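PDB 5GZT: chitinase from Paenibacillus sp. FPU-7, which probably hydrolyses internal beta-1,4 linkages between N-acetylglucosamine units in chitin and chitodextrins, using two glycosyl hydrolase family 18 domains. Local coordinates for residues G71-Q85 / T92-V106. Residues are numbered along the deposited sequence; the frame is centred on the assembly and turned at random. Where two conformers were deposited one is given.
With NA (sodium ion), chain C.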
# COMPACT_ATOMS: atom_id res chain seq x y z
N GLY B 71 -60.75 13.89 -3.30
CA GLY B 71 -60.33 12.54 -3.57
C GLY B 71 -58.92 12.47 -4.15
O GLY B 71 -58.21 13.49 -4.20
N SER B 72 -58.55 11.26 -4.55
CA SER B 72 -57.20 10.92 -5.10
C SER B 72 -57.37 10.68 -6.58
O SER B 72 -58.05 9.73 -6.94
CB SER B 72 -56.62 9.67 -4.46
OG SER B 72 -55.24 9.54 -4.77
N PHE B 73 -56.80 11.56 -7.43
CA PHE B 73 -57.04 11.48 -8.86
C PHE B 73 -55.73 11.25 -9.61
O PHE B 73 -54.63 11.40 -9.08
CB PHE B 73 -57.80 12.70 -9.36
CG PHE B 73 -59.11 12.95 -8.67
CD1 PHE B 73 -59.15 13.63 -7.46
CD2 PHE B 73 -60.30 12.55 -9.24
CE1 PHE B 73 -60.36 13.89 -6.83
CE2 PHE B 73 -61.53 12.77 -8.59
CZ PHE B 73 -61.55 13.45 -7.39
N THR B 74 -55.85 10.80 -10.84
CA THR B 74 -54.64 10.54 -11.64
C THR B 74 -54.38 11.80 -12.49
O THR B 74 -53.64 12.68 -12.07
CB THR B 74 -54.80 9.24 -12.48
OG1 THR B 74 -56.06 9.26 -13.16
CG2 THR B 74 -54.76 8.05 -11.58
N ASP B 75 -55.04 11.85 -13.65
CA ASP B 75 -54.89 12.89 -14.62
C ASP B 75 -56.16 13.66 -14.55
O ASP B 75 -57.26 13.08 -14.70
CB ASP B 75 -54.73 12.37 -16.07
CG ASP B 75 -53.45 11.58 -16.28
OD1 ASP B 75 -52.36 12.12 -16.12
OD2 ASP B 75 -53.53 10.43 -16.68
N VAL B 76 -56.01 14.96 -14.36
CA VAL B 76 -57.15 15.85 -14.39
C VAL B 76 -56.79 16.92 -15.37
O VAL B 76 -55.77 17.59 -15.20
CB VAL B 76 -57.39 16.52 -13.05
CG1 VAL B 76 -58.55 17.54 -13.15
CG2 VAL B 76 -57.62 15.48 -12.00
N ASP B 77 -57.72 17.16 -16.28
CA ASP B 77 -57.53 17.93 -17.45
C ASP B 77 -58.56 19.01 -17.60
O ASP B 77 -59.75 18.67 -17.76
CB ASP B 77 -57.72 16.97 -18.63
CG ASP B 77 -56.55 16.87 -19.45
OD1 ASP B 77 -55.54 16.25 -18.99
OD2 ASP B 77 -56.67 17.48 -20.51
N VAL B 78 -58.14 20.28 -17.67
CA VAL B 78 -59.05 21.38 -17.81
C VAL B 78 -58.88 21.82 -19.27
O VAL B 78 -57.87 22.44 -19.62
CB VAL B 78 -58.71 22.52 -16.86
CG1 VAL B 78 -59.71 23.63 -16.95
CG2 VAL B 78 -58.54 22.00 -15.45
N ALA B 79 -59.91 21.54 -20.08
CA ALA B 79 -59.85 21.70 -21.53
C ALA B 79 -61.17 22.33 -21.97
O ALA B 79 -61.98 21.71 -22.69
CB ALA B 79 -59.67 20.30 -22.15
N ALA B 80 -61.44 23.52 -21.46
CA ALA B 80 -62.78 24.09 -21.57
C ALA B 80 -62.61 25.58 -21.73
O ALA B 80 -61.97 26.23 -20.90
CB ALA B 80 -63.62 23.72 -20.34
N SER B 81 -63.10 26.11 -22.87
CA SER B 81 -62.95 27.55 -23.20
C SER B 81 -63.84 28.51 -22.40
O SER B 81 -63.58 29.74 -22.37
CB SER B 81 -63.17 27.79 -24.72
OG SER B 81 -64.52 27.50 -25.10
N ALA B 82 -64.85 28.00 -21.71
CA ALA B 82 -65.80 28.89 -21.01
C ALA B 82 -65.27 29.38 -19.63
O ALA B 82 -65.94 29.22 -18.59
CB ALA B 82 -67.17 28.19 -20.88
N ASN B 83 -64.10 30.03 -19.63
CA ASN B 83 -63.47 30.60 -18.40
C ASN B 83 -63.61 29.66 -17.17
O ASN B 83 -64.24 29.99 -16.16
CB ASN B 83 -64.01 32.00 -18.12
CG ASN B 83 -64.05 32.87 -19.39
OD1 ASN B 83 -63.02 33.08 -20.08
ND2 ASN B 83 -65.26 33.34 -19.73
N PRO B 84 -63.05 28.45 -17.29
CA PRO B 84 -63.31 27.42 -16.33
C PRO B 84 -62.63 27.73 -14.98
O PRO B 84 -61.59 28.35 -14.97
CB PRO B 84 -62.71 26.17 -17.00
CG PRO B 84 -61.63 26.67 -17.91
CD PRO B 84 -62.01 28.06 -18.29
N GLN B 85 -63.29 27.36 -13.88
CA GLN B 85 -62.69 27.24 -12.58
C GLN B 85 -62.83 25.81 -12.10
O GLN B 85 -63.93 25.27 -12.11
CB GLN B 85 -63.39 28.14 -11.57
CG GLN B 85 -62.75 28.07 -10.17
CD GLN B 85 -63.16 29.26 -9.33
OE1 GLN B 85 -63.20 30.41 -9.81
NE2 GLN B 85 -63.49 29.01 -8.08
N THR B 92 -55.56 14.56 -3.62
CA THR B 92 -54.33 14.51 -4.42
C THR B 92 -54.68 14.39 -5.91
O THR B 92 -55.72 13.89 -6.28
CB THR B 92 -53.45 13.31 -4.06
OG1 THR B 92 -54.24 12.11 -4.18
CG2 THR B 92 -52.81 13.47 -2.69
N ILE B 93 -53.81 14.95 -6.75
CA ILE B 93 -53.92 14.85 -8.22
C ILE B 93 -52.51 14.59 -8.70
O ILE B 93 -51.57 15.32 -8.36
CB ILE B 93 -54.49 16.10 -8.91
CG1 ILE B 93 -55.95 16.37 -8.54
CG2 ILE B 93 -54.45 15.90 -10.41
CD1 ILE B 93 -56.42 17.79 -8.90
N GLU B 94 -52.33 13.53 -9.46
CA GLU B 94 -50.95 13.24 -10.02
C GLU B 94 -50.54 14.28 -11.05
O GLU B 94 -49.49 14.87 -10.98
CB GLU B 94 -50.86 11.84 -10.63
CG GLU B 94 -50.59 10.70 -9.64
CD GLU B 94 -50.99 9.29 -10.16
OE1 GLU B 94 -51.20 9.07 -11.37
OE2 GLU B 94 -51.12 8.38 -9.32
N ARG B 95 -51.40 14.52 -12.00
CA ARG B 95 -51.05 15.43 -13.06
C ARG B 95 -52.27 16.25 -13.39
O ARG B 95 -53.32 15.75 -13.80
CB ARG B 95 -50.45 14.66 -14.28
CG ARG B 95 -49.12 13.93 -14.00
CD ARG B 95 -48.72 12.80 -15.00
NE ARG B 95 -49.84 11.89 -15.23
CZ ARG B 95 -50.14 10.79 -14.51
NH1 ARG B 95 -49.39 10.37 -13.51
NH2 ARG B 95 -51.20 10.12 -14.79
N LEU B 96 -52.13 17.54 -13.19
CA LEU B 96 -53.24 18.42 -13.51
C LEU B 96 -52.74 19.23 -14.66
O LEU B 96 -51.65 19.82 -14.57
CB LEU B 96 -53.55 19.32 -12.31
CG LEU B 96 -54.54 20.48 -12.38
CD1 LEU B 96 -55.84 20.21 -13.06
CD2 LEU B 96 -54.84 20.94 -10.93
N THR B 97 -53.56 19.36 -15.70
CA THR B 97 -53.14 20.03 -16.92
C THR B 97 -54.17 21.02 -17.30
O THR B 97 -55.34 20.67 -17.36
CB THR B 97 -52.91 18.97 -18.06
OG1 THR B 97 -51.80 18.11 -17.71
CG2 THR B 97 -52.63 19.69 -19.39
N VAL B 98 -53.74 22.26 -17.58
CA VAL B 98 -54.63 23.29 -17.98
C VAL B 98 -54.29 23.56 -19.46
O VAL B 98 -53.20 24.01 -19.80
CB VAL B 98 -54.48 24.54 -17.11
CG1 VAL B 98 -55.53 25.53 -17.50
CG2 VAL B 98 -54.57 24.17 -15.60
N ALA B 99 -55.26 23.31 -20.33
CA ALA B 99 -55.06 23.35 -21.78
C ALA B 99 -55.07 24.75 -22.30
O ALA B 99 -55.67 25.65 -21.69
CB ALA B 99 -56.17 22.54 -22.48
N ALA B 100 -54.50 24.89 -23.50
CA ALA B 100 -54.36 26.15 -24.21
C ALA B 100 -55.70 26.77 -24.50
O ALA B 100 -55.81 28.02 -24.68
CB ALA B 100 -53.59 25.94 -25.55
N SER B 101 -56.71 25.93 -24.64
CA SER B 101 -58.06 26.45 -24.82
C SER B 101 -58.71 27.14 -23.58
O SER B 101 -59.73 27.83 -23.75
CB SER B 101 -58.97 25.34 -25.28
OG SER B 101 -58.78 25.13 -26.67
N SER B 102 -58.16 26.95 -22.37
CA SER B 102 -58.94 27.27 -21.14
C SER B 102 -58.69 28.67 -20.69
O SER B 102 -58.04 28.94 -19.66
CB SER B 102 -58.62 26.30 -20.04
OG SER B 102 -58.95 25.00 -20.43
N LYS B 103 -59.19 29.58 -21.51
CA LYS B 103 -58.92 31.00 -21.35
C LYS B 103 -59.34 31.48 -19.95
O LYS B 103 -60.42 31.14 -19.49
CB LYS B 103 -59.69 31.79 -22.41
CG LYS B 103 -59.44 33.29 -22.39
CD LYS B 103 -58.07 33.67 -22.97
CE LYS B 103 -57.74 35.15 -22.73
NZ LYS B 103 -58.66 36.11 -23.42
N ASP B 104 -58.46 32.25 -19.29
CA ASP B 104 -58.74 32.79 -17.92
C ASP B 104 -59.00 31.69 -16.92
O ASP B 104 -59.70 31.91 -15.94
CB ASP B 104 -59.97 33.71 -17.94
CG ASP B 104 -59.76 34.97 -18.76
OD1 ASP B 104 -58.63 35.46 -18.81
OD2 ASP B 104 -60.77 35.49 -19.32
N ALA B 105 -58.47 30.51 -17.16
CA ALA B 105 -58.61 29.40 -16.20
C ALA B 105 -58.27 29.83 -14.73
O ALA B 105 -57.37 30.64 -14.52
CB ALA B 105 -57.75 28.21 -16.61
N VAL B 106 -59.02 29.32 -13.74
CA VAL B 106 -58.64 29.52 -12.32
C VAL B 106 -58.65 28.18 -11.69
O VAL B 106 -59.64 27.42 -11.88
CB VAL B 106 -59.69 30.39 -11.56
CG1 VAL B 106 -59.35 30.49 -10.05
CG2 VAL B 106 -59.78 31.78 -12.22
NA NA C . -59.23 7.64 -6.69
O HOH W 1 -53.50 15.75 -16.92
O HOH W 2 -62.59 31.30 -14.72
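D75 and R95 meet on neighbouring parallel strands, where R95, in one of its two deposited conformers, comes side-on with two nitrogens: NE reaches D75 OD1 at 2.7 Å, while NH2 meets OD1 and, at 3.0 Å, OD2. The salt bridge may therefore not be constantly made. The carboxylate and guanidinium planes stand 64° apart, and NH2 lies above the carboxylate plane. A bend at chi3 (-48°) brings the edge of the guanidinium to the D75 carboxylate, with T74 O over one face. Its NH1 gives a weak hydrogen bond to E94 OE1, making a three-residue salt-bridge network. Further along this face, a water joins D77 OD1, R95 O and T97 OG1.

V76 and V78 point to the other face, into the interior. V76 CG2 packs on I93 CG2 at 3.6 Å, crossing it at about a right angle, and V76 CG1 meets L96 CD1 at 3.8 Å. L86, V88, I107 and L118 from adjoining strands continue this core.

Backbone bonds set the register: V76 N to R95 O, T97 N to V76 O, V78 N to T97 O, A99 N to V78 O. Beyond them, A80 N donates to S102 OG at 3.1 Å, tying together the loops that follow the two strands. At the opposite end S72 O binds sodium at 2.4 Å, with E44, T50 and F52 completing the site.

Successive turns stacked strand on parallel strand, aliphatic inside and polar outside, mark a parallel beta-solenoid; here backbone ladder and aliphatic stack join the turns, and the outward D75-R95 salt bridge adds a charged link.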